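Local coordinates for putative xanthine dehydrogenase YAGS fad-binding subunit (Escherichia coli, PDB 5G5G), which probably oxidises aldehydes as the subunit of a periplasmic aldehyde oxidase that holds the molybdenum centre and its pterin cytosine dinucleotide, at residues 180-188 against 636-644; 286-294 against 357-368. All coordinates share one frame; numbering follows the deposited sequence. Where two conformers were deposited one is given.

Contact 1 (180-188 against 636-644); sequences YTTPDQSHM and AALMEELAV
L642 lies along the backbone of D184, Q185 and S186, held by a single direct hydrogen bond: its N donates to D184 O at 3.0 Å, almost straight (173°). With CG anti to the carbonyl carbon (chi1 -71°), the isobutyl group runs beside this strip: its CB meets D184 CB, CD1 rests 3.8 Å from Q185 C, and both methyls reach S186 CB. F651 also packs against L642, D184 and V644. Truncation of L642 to an alanine would probably keep the backbone bond but open a gap beside Q185 and S186 and strip F651 of part of its apolar neighbour.

P183 and E641 meet at about a right angle, proline CB 3.7 Å from glutamate CG. The extended E641 chain thus lends its methylenes to the ring, while its OE1 bonds a glycerol probably from the crystallisation liquor; proline CG comes 3.7 Å from E640 O. The D184 carboxylate is divided: OD1 accepts from A284 N, whereas OD2 passes V644 CG2 at 3.5 Å and accepts a hydrogen bond from a water that also donates to L642 O and accepts from D184 N. Q185 turns its amide toward the helix end, NE2 3.6 Å from A636 CB. That nitrogen donates to a second water, which in turn donates to A636 O and E640 O; R282 NE holds OE1.

Here the turn after strand 174-182 is fitted to the segment leaving helix 619-638, tying two cofactor-binding family regions together. E640 adds a bond to Y659 and a salt bridge to a basic side chain of a neighbouring protein chain. The chemistry is therefore mixed: a narrow apolar strip around one backbone bond, with two waters satisfying buried polar groups where the two segments do not meet directly.

Contact 2 (286-294 against 357-368); sequences LQHLRIGAD and GLMALEIAIDEL
I291 and L368 make the tightest carbon-carbon contact between strand 286-293 and helix 357-368, their side chains slanting past one another with I291 CG2 only 3.5 Å from L368 CD2, closer than usual for two methyls. I291 divides its branches: CG1 stands anti to the carbonyl carbon (chi1 -41°) and places CD1 among A364 CB, L361 CD1 and I365 CD1, at 4.0 to 4.1 Å, while CG2 is left for L368. Two residues earlier in the strand, L289, in the conformer given, sets CD1 against the helix backbone, 3.6 Å from L361 CA, and near the methyls of A360 and A364. Q287 lays its amide against A360, OE1 3.3 Å from A360 CB and 3.6 Å from G357 CA.

That amide is fixed from outside, with OE1 bonded to H304 NE2 and NE2 to T285 OG1. The strand is held between strands 299-310 and 174-182, H288 pairing with E305 and L289 with A178. Behind the helix, helix 698-710 touches M359, E362, I363 and D366, and E362 and D366 form salt bridges to R380 and R713.

The segment axes approach to 9.2 Å at -31°; small A360 and A364, facing the sheet, leave L289 CD1 room to reach the helix backbone. Alternate strand residues, Q287, L289, I291 and A293, meet helix residues spaced by three or four, in the alpha/beta packing of a helix lying roughly along the strand. The interface is apolar except at Q287, whose polar atoms find partners beyond it, so the fit rests on shape instead of direct polar bonds.

In the fold
Contact 2 is nested within the chain loop that contact 1 closes, and their centres lie 20 Å apart. Strands 174-182 and 285-293 are neighbours in one sheet, and Y180 joins the two sites: its O lies 2.8 Å from Q287 N, its OH lies 2.7 Å from E367 OE2, and its ring packs on I363 of helix 354-372. From strand 174-182 the chain runs on through contact 1 toward the molybdenum centre. The Q185 side chain is about 11 Å from the dioxothiomolybdenum ion, and H187 NE2 bonds to the backbone oxygen of A348, which lines the ion's pocket. Neither segment of contact 2 is among the residues lining that pocket.

Contact 1 (180-188 against 636-644)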
loop_
_atom_site.group_PDB
_atom_site.type_symbol
_atom_site.label_atom_id
_atom_site.label_comp_id
_atom_site.label_asym_id
_atom_site.label_seq_id
_atom_site.Cartn_x
_atom_site.Cartn_y
_atom_site.Cartn_z
ATOM N N TYR C 180 24.548 0.776 7.970
ATOM C CA TYR C 180 23.104 1.013 7.890
ATOM C C TYR C 180 22.439 -0.162 7.149
ATOM O O TYR C 180 23.034 -0.827 6.309
ATOM C CB TYR C 180 22.757 2.316 7.156
ATOM C CG TYR C 180 23.500 3.514 7.670
ATOM C CD1 TYR C 180 24.818 3.778 7.252
ATOM C CD2 TYR C 180 22.928 4.373 8.585
ATOM C CE1 TYR C 180 25.492 4.866 7.761
ATOM C CE2 TYR C 180 23.612 5.463 9.091
ATOM C CZ TYR C 180 24.891 5.712 8.664
ATOM O OH TYR C 180 25.625 6.742 9.213
ATOM N N THR C 181 21.208 -0.440 7.534
ATOM C CA THR C 181 20.404 -1.438 6.821
ATOM C C THR C 181 19.042 -0.899 6.448
ATOM O O THR C 181 18.440 -0.104 7.197
ATOM C CB THR C 181 20.235 -2.780 7.581
ATOM O OG1 THR C 181 19.499 -2.573 8.797
ATOM C CG2 THR C 181 21.562 -3.357 7.934
ATOM N N THR C 182 18.570 -1.406 5.319
ATOM C CA THR C 182 17.175 -1.240 4.849
ATOM C C THR C 182 16.608 -2.621 4.547
ATOM O O THR C 182 17.316 -3.491 4.069
ATOM C CB THR C 182 17.060 -0.391 3.625
ATOM O OG1 THR C 182 17.719 -1.012 2.506
ATOM C CG2 THR C 182 17.715 0.955 3.867
ATOM N N PRO C 183 15.328 -2.814 4.854
ATOM C CA PRO C 183 14.721 -4.107 4.685
ATOM C C PRO C 183 14.206 -4.314 3.262
ATOM O O PRO C 183 14.117 -3.359 2.446
ATOM C CB PRO C 183 13.505 -4.025 5.673
ATOM C CG PRO C 183 13.080 -2.623 5.579
ATOM C CD PRO C 183 14.368 -1.837 5.391
ATOM N N ASP C 184 13.810 -5.564 2.975
ATOM C CA ASP C 184 13.049 -5.817 1.792
ATOM C C ASP C 184 11.730 -5.032 1.862
ATOM O O ASP C 184 11.094 -4.905 2.943
ATOM C CB ASP C 184 12.791 -7.324 1.653
ATOM C CG ASP C 184 14.070 -8.116 1.591
ATOM O OD1 ASP C 184 14.684 -8.102 0.518
ATOM O OD2 ASP C 184 14.420 -8.756 2.633
ATOM N N GLN C 185 11.350 -4.420 0.749
ATOM C CA GLN C 185 10.099 -3.651 0.683
ATOM C C GLN C 185 9.235 -4.128 -0.471
ATOM O O GLN C 185 9.730 -4.673 -1.483
ATOM C CB GLN C 185 10.355 -2.112 0.579
ATOM C CG GLN C 185 11.186 -1.583 1.735
ATOM C CD GLN C 185 11.713 -0.159 1.524
ATOM O OE1 GLN C 185 11.809 0.319 0.406
ATOM N NE2 GLN C 185 12.136 0.490 2.633
ATOM N N SER C 186 7.965 -3.777 -0.381
ATOM C CA SER C 186 6.952 -4.253 -1.321
ATOM C C SER C 186 6.146 -3.122 -1.929
ATOM O O SER C 186 5.774 -2.173 -1.242
ATOM C CB SER C 186 6.010 -5.270 -0.592
ATOM O OG SER C 186 5.355 -6.122 -1.516
ATOM N N HIS C 187 5.737 -3.279 -3.200
ATOM C CA HIS C 187 5.071 -2.169 -3.892
ATOM C C HIS C 187 3.692 -1.856 -3.323
ATOM O O HIS C 187 3.312 -0.704 -3.118
ATOM C CB HIS C 187 4.969 -2.438 -5.378
ATOM C CG HIS C 187 6.244 -2.933 -5.952
ATOM N ND1 HIS C 187 6.597 -4.279 -5.922
ATOM C CD2 HIS C 187 7.273 -2.278 -6.524
ATOM C CE1 HIS C 187 7.792 -4.409 -6.445
ATOM N NE2 HIS C 187 8.220 -3.213 -6.828
ATOM N N MET C 188 2.949 -2.933 -3.064
ATOM C CA MET C 188 1.595 -2.831 -2.556
ATOM C C MET C 188 0.715 -1.920 -3.405
ATOM O O MET C 188 -0.130 -1.178 -2.899
ATOM C CB MET C 188 1.557 -2.343 -1.101
ATOM C CG MET C 188 2.498 -3.056 -0.153
ATOM S SD MET C 188 2.073 -4.773 0.175
ATOM C CE MET C 188 0.670 -4.643 1.119
ATOM N N ALA C 636 8.565 3.861 4.406
ATOM C CA ALA C 636 9.896 3.326 4.449
ATOM C C ALA C 636 10.616 3.687 5.712
ATOM O O ALA C 636 11.369 2.855 6.258
ATOM C CB ALA C 636 10.695 3.760 3.217
ATOM N N ALA C 637 10.386 4.897 6.213
ATOM C CA ALA C 637 11.094 5.342 7.389
ATOM C C ALA C 637 10.555 4.698 8.675
ATOM O O ALA C 637 11.354 4.462 9.614
ATOM C CB ALA C 637 11.066 6.863 7.529
ATOM N N LEU C 638 9.220 4.520 8.757
ATOM C CA LEU C 638 8.562 4.290 10.013
ATOM C C LEU C 638 7.842 2.991 10.238
ATOM O O LEU C 638 7.554 2.648 11.393
ATOM C CB LEU C 638 7.601 5.426 10.314
ATOM C CG LEU C 638 8.261 6.785 10.432
ATOM C CD1 LEU C 638 7.281 7.873 10.754
ATOM C CD2 LEU C 638 9.346 6.810 11.503
ATOM N N MET C 639 7.533 2.279 9.174
ATOM C CA MET C 639 6.639 1.109 9.323
ATOM C C MET C 639 6.821 -0.032 8.344
ATOM O O MET C 639 6.485 -1.167 8.708
ATOM C CB MET C 639 5.174 1.593 9.326
ATOM C CG MET C 639 4.772 2.316 8.053
ATOM S SD MET C 639 3.086 2.986 8.061
ATOM C CE MET C 639 3.278 4.490 8.993
ATOM N N GLU C 640 7.340 0.200 7.142
ATOM C CA GLU C 640 7.392 -0.834 6.101
ATOM C C GLU C 640 8.561 -1.788 6.249
ATOM O O GLU C 640 9.738 -1.382 6.374
ATOM C CB GLU C 640 7.492 -0.169 4.741
ATOM C CG GLU C 640 6.226 0.434 4.279
ATOM C CD GLU C 640 6.251 1.054 2.892
ATOM O OE1 GLU C 640 6.782 0.431 1.921
ATOM O OE2 GLU C 640 5.667 2.154 2.730
ATOM N N GLU C 641 8.262 -3.073 6.333
ATOM C CA GLU C 641 9.296 -4.093 6.292
ATOM C C GLU C 641 8.659 -5.439 5.930
ATOM O O GLU C 641 7.713 -5.857 6.580
ATOM C CB GLU C 641 9.996 -4.208 7.649
ATOM C CG GLU C 641 10.805 -5.482 7.818
ATOM C CD GLU C 641 11.747 -5.463 9.018
ATOM O OE1 GLU C 641 11.624 -4.574 9.905
ATOM O OE2 GLU C 641 12.621 -6.371 9.069
ATOM N N LEU C 642 9.229 -6.122 4.937
ATOM C CA LEU C 642 8.888 -7.540 4.733
ATOM C C LEU C 642 9.759 -8.331 5.719
ATOM O O LEU C 642 10.967 -8.424 5.539
ATOM C CB LEU C 642 9.182 -7.994 3.310
ATOM C CG LEU C 642 8.257 -7.441 2.211
ATOM C CD1 LEU C 642 8.829 -7.657 0.808
ATOM C CD2 LEU C 642 6.878 -8.053 2.294
ATOM N N ALA C 643 9.119 -8.932 6.709
ATOM C CA ALA C 643 9.775 -9.767 7.686
ATOM C C ALA C 643 10.224 -11.074 7.056
ATOM O O ALA C 643 9.390 -11.893 6.683
ATOM C CB ALA C 643 8.837 -10.035 8.825
ATOM N N VAL C 644 11.537 -11.299 7.025
ATOM C CA VAL C 644 12.074 -12.531 6.509
ATOM C C VAL C 644 12.116 -13.619 7.573
ATOM O O VAL C 644 12.674 -13.410 8.676
ATOM C CB VAL C 644 13.507 -12.327 5.984
ATOM C CG1 VAL C 644 14.148 -13.655 5.582
ATOM C CG2 VAL C 644 13.488 -11.358 4.811
HETATM O O HOH W 1 13.556 -7.666 4.837
HETATM O O HOH W 2 11.770 0.255 5.426
#

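Contact 2 (286-294 against 357-368)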
loop_
_atom_site.group_PDB
_atom_site.type_symbol
_atom_site.label_atom_id
_atom_site.label_comp_id
_atom_site.label_asym_id
_atom_site.label_seq_id
_atom_site.Cartn_x
_atom_site.Cartn_y
_atom_site.Cartn_z
ATOM N N LEU C 286 22.585 -3.707 3.063
ATOM C CA LEU C 286 23.478 -3.584 4.216
ATOM C C LEU C 286 24.615 -2.683 3.685
ATOM O O LEU C 286 25.309 -3.062 2.744
ATOM C CB LEU C 286 23.943 -4.963 4.673
ATOM C CG LEU C 286 24.787 -5.081 5.936
ATOM C CD1 LEU C 286 24.793 -6.531 6.402
ATOM C CD2 LEU C 286 26.214 -4.585 5.738
ATOM N N GLN C 287 24.741 -1.490 4.225
ATOM C CA GLN C 287 25.600 -0.468 3.633
ATOM C C GLN C 287 26.653 0.017 4.625
ATOM O O GLN C 287 26.331 0.269 5.795
ATOM C CB GLN C 287 24.781 0.713 3.182
ATOM C CG GLN C 287 23.672 0.350 2.186
ATOM C CD GLN C 287 22.899 1.552 1.749
ATOM O OE1 GLN C 287 23.451 2.548 1.261
ATOM N NE2 GLN C 287 21.618 1.452 1.851
ATOM N N HIS C 288 27.865 0.201 4.136
ATOM C CA HIS C 288 28.978 0.661 4.979
ATOM C C HIS C 288 29.497 1.980 4.404
ATOM O O HIS C 288 29.953 2.013 3.253
ATOM C CB HIS C 288 30.049 -0.421 5.009
ATOM C CG HIS C 288 31.157 -0.139 5.964
ATOM N ND1 HIS C 288 32.410 -0.692 5.826
ATOM C CD2 HIS C 288 31.211 0.649 7.058
ATOM C CE1 HIS C 288 33.187 -0.267 6.817
ATOM N NE2 HIS C 288 32.476 0.548 7.580
ATOM N N LEU C 289 29.434 3.048 5.206
ATOM C CA LEU C 289 29.812 4.394 4.791
ATOM C C LEU C 289 30.943 4.904 5.667
ATOM O O LEU C 289 30.833 4.886 6.906
ATOM C CB LEU C 289 28.615 5.327 4.906
ATOM C CG LEU C 289 27.733 5.295 3.667
ATOM C CD1 LEU C 289 26.342 5.823 3.977
ATOM C CD2 LEU C 289 28.335 6.128 2.558
ATOM N N ARG C 290 32.017 5.349 5.018
ATOM C CA ARG C 290 33.161 5.934 5.707
ATOM C C ARG C 290 33.392 7.292 5.025
ATOM O O ARG C 290 33.688 7.342 3.812
ATOM C CB ARG C 290 34.375 5.037 5.609
ATOM C CG ARG C 290 34.108 3.628 6.145
ATOM C CD ARG C 290 35.211 2.705 5.692
ATOM N NE ARG C 290 36.361 2.920 6.489
ATOM C CZ ARG C 290 37.619 2.555 6.167
ATOM N NH1 ARG C 290 37.909 1.962 4.982
ATOM N NH2 ARG C 290 38.601 2.783 7.037
ATOM N N ILE C 291 33.195 8.373 5.774
ATOM C CA ILE C 291 33.316 9.727 5.227
ATOM C C ILE C 291 34.188 10.571 6.130
ATOM O O ILE C 291 33.982 10.621 7.317
ATOM C CB ILE C 291 31.964 10.431 5.052
ATOM C CG1 ILE C 291 30.917 9.433 4.496
ATOM C CG2 ILE C 291 32.130 11.645 4.150
ATOM C CD1 ILE C 291 29.525 9.990 4.281
ATOM N N GLY C 292 35.156 11.265 5.522
ATOM C CA GLY C 292 36.019 12.174 6.241
ATOM C C GLY C 292 36.045 13.546 5.645
ATOM O O GLY C 292 35.897 13.696 4.414
ATOM N N ALA C 293 36.243 14.535 6.515
ATOM C CA ALA C 293 36.331 15.938 6.120
ATOM C C ALA C 293 37.533 16.606 6.772
ATOM O O ALA C 293 38.079 16.125 7.764
ATOM C CB ALA C 293 35.062 16.677 6.543
ATOM N N ASP C 294 37.934 17.727 6.192
ATOM C CA ASP C 294 39.022 18.500 6.741
ATOM C C ASP C 294 38.536 19.399 7.888
ATOM O O ASP C 294 37.336 19.381 8.225
ATOM C CB ASP C 294 39.782 19.254 5.631
ATOM C CG ASP C 294 39.018 20.434 5.028
ATOM O OD1 ASP C 294 37.994 20.931 5.560
ATOM O OD2 ASP C 294 39.533 20.903 3.985
ATOM N N GLY C 357 19.989 3.974 -0.857
ATOM C CA GLY C 357 21.307 4.605 -0.750
ATOM C C GLY C 357 21.258 5.890 0.034
ATOM O O GLY C 357 22.119 6.136 0.880
ATOM N N LEU C 358 20.288 6.751 -0.279
ATOM C CA LEU C 358 20.100 8.000 0.483
ATOM C C LEU C 358 19.569 7.753 1.865
ATOM O O LEU C 358 19.846 8.547 2.767
ATOM C CB LEU C 358 19.171 8.969 -0.283
ATOM C CG LEU C 358 19.800 9.477 -1.589
ATOM C CD1 LEU C 358 18.710 10.027 -2.495
ATOM C CD2 LEU C 358 20.803 10.579 -1.284
ATOM N N MET C 359 18.828 6.660 2.065
ATOM C CA MET C 359 18.401 6.312 3.444
ATOM C C MET C 359 19.636 6.138 4.370
ATOM O O MET C 359 19.575 6.512 5.537
ATOM C CB MET C 359 17.556 5.060 3.474
ATOM C CG MET C 359 16.118 5.296 3.042
ATOM S SD MET C 359 15.159 3.826 2.674
ATOM C CE MET C 359 14.649 3.362 4.313
ATOM N N ALA C 360 20.726 5.639 3.812
ATOM C CA ALA C 360 22.015 5.540 4.507
ATOM C C ALA C 360 22.850 6.833 4.418
ATOM O O ALA C 360 23.266 7.349 5.460
ATOM C CB ALA C 360 22.800 4.359 3.990
ATOM N N LEU C 361 23.167 7.294 3.200
ATOM C CA LEU C 361 24.067 8.398 3.040
ATOM C C LEU C 361 23.627 9.650 3.802
ATOM O O LEU C 361 24.473 10.351 4.409
ATOM C CB LEU C 361 24.277 8.737 1.536
ATOM C CG LEU C 361 25.069 9.981 1.205
ATOM C CD1 LEU C 361 26.509 9.786 1.717
ATOM C CD2 LEU C 361 25.050 10.189 -0.294
ATOM N N GLU C 362 22.326 9.947 3.764
ATOM C CA GLU C 362 21.812 11.197 4.349
ATOM C C GLU C 362 21.719 11.172 5.881
ATOM O O GLU C 362 21.751 12.221 6.512
ATOM C CB GLU C 362 20.478 11.579 3.677
ATOM C CG GLU C 362 20.684 11.881 2.206
ATOM C CD GLU C 362 21.603 13.088 1.976
ATOM O OE1 GLU C 362 21.270 14.183 2.491
ATOM O OE2 GLU C 362 22.660 12.954 1.255
ATOM N N ILE C 363 21.741 9.982 6.472
ATOM C CA ILE C 363 22.017 9.895 7.945
ATOM C C ILE C 363 23.505 10.120 8.187
ATOM O O ILE C 363 23.863 10.863 9.092
ATOM C CB ILE C 363 21.576 8.553 8.594
ATOM C CG1 ILE C 363 20.079 8.330 8.413
ATOM C CG2 ILE C 363 21.973 8.515 10.051
ATOM C CD1 ILE C 363 19.544 6.980 8.910
ATOM N N ALA C 364 24.372 9.448 7.431
ATOM C CA ALA C 364 25.824 9.576 7.581
ATOM C C ALA C 364 26.273 11.019 7.478
ATOM O O ALA C 364 27.081 11.497 8.280
ATOM C CB ALA C 364 26.593 8.675 6.592
ATOM N N ILE C 365 25.688 11.762 6.529
ATOM C CA ILE C 365 26.030 13.166 6.375
ATOM C C ILE C 365 25.577 13.953 7.619
ATOM O O ILE C 365 26.304 14.827 8.090
ATOM C CB ILE C 365 25.374 13.721 5.075
ATOM C CG1 ILE C 365 26.058 13.146 3.795
ATOM C CG2 ILE C 365 25.393 15.257 5.007
ATOM C CD1 ILE C 365 27.500 13.503 3.588
ATOM N N ASP C 366 24.388 13.666 8.135
ATOM C CA ASP C 366 23.910 14.282 9.377
ATOM C C ASP C 366 24.889 13.969 10.510
ATOM O O ASP C 366 25.215 14.859 11.305
ATOM C CB ASP C 366 22.507 13.817 9.727
ATOM C CG ASP C 366 21.797 14.774 10.679
ATOM O OD1 ASP C 366 21.573 15.938 10.305
ATOM O OD2 ASP C 366 21.440 14.340 11.787
ATOM N N GLU C 367 25.368 12.724 10.590
ATOM C CA GLU C 367 26.367 12.351 11.627
ATOM C C GLU C 367 27.684 13.103 11.481
ATOM O O GLU C 367 28.249 13.573 12.473
ATOM C CB GLU C 367 26.633 10.844 11.669
ATOM C CG GLU C 367 25.371 10.003 11.979
ATOM C CD GLU C 367 25.670 8.553 12.299
ATOM O OE1 GLU C 367 26.519 8.369 13.189
ATOM O OE2 GLU C 367 25.065 7.655 11.670
ATOM N N LEU C 368 28.167 13.218 10.231
ATOM C CA LEU C 368 29.413 13.905 10.001
ATOM C C LEU C 368 29.302 15.396 10.283
ATOM O O LEU C 368 30.176 15.962 10.903
ATOM C CB LEU C 368 29.936 13.624 8.592
ATOM C CG LEU C 368 31.314 14.193 8.260
ATOM C CD1 LEU C 368 32.447 13.725 9.178
ATOM C CD2 LEU C 368 31.625 13.866 6.804
#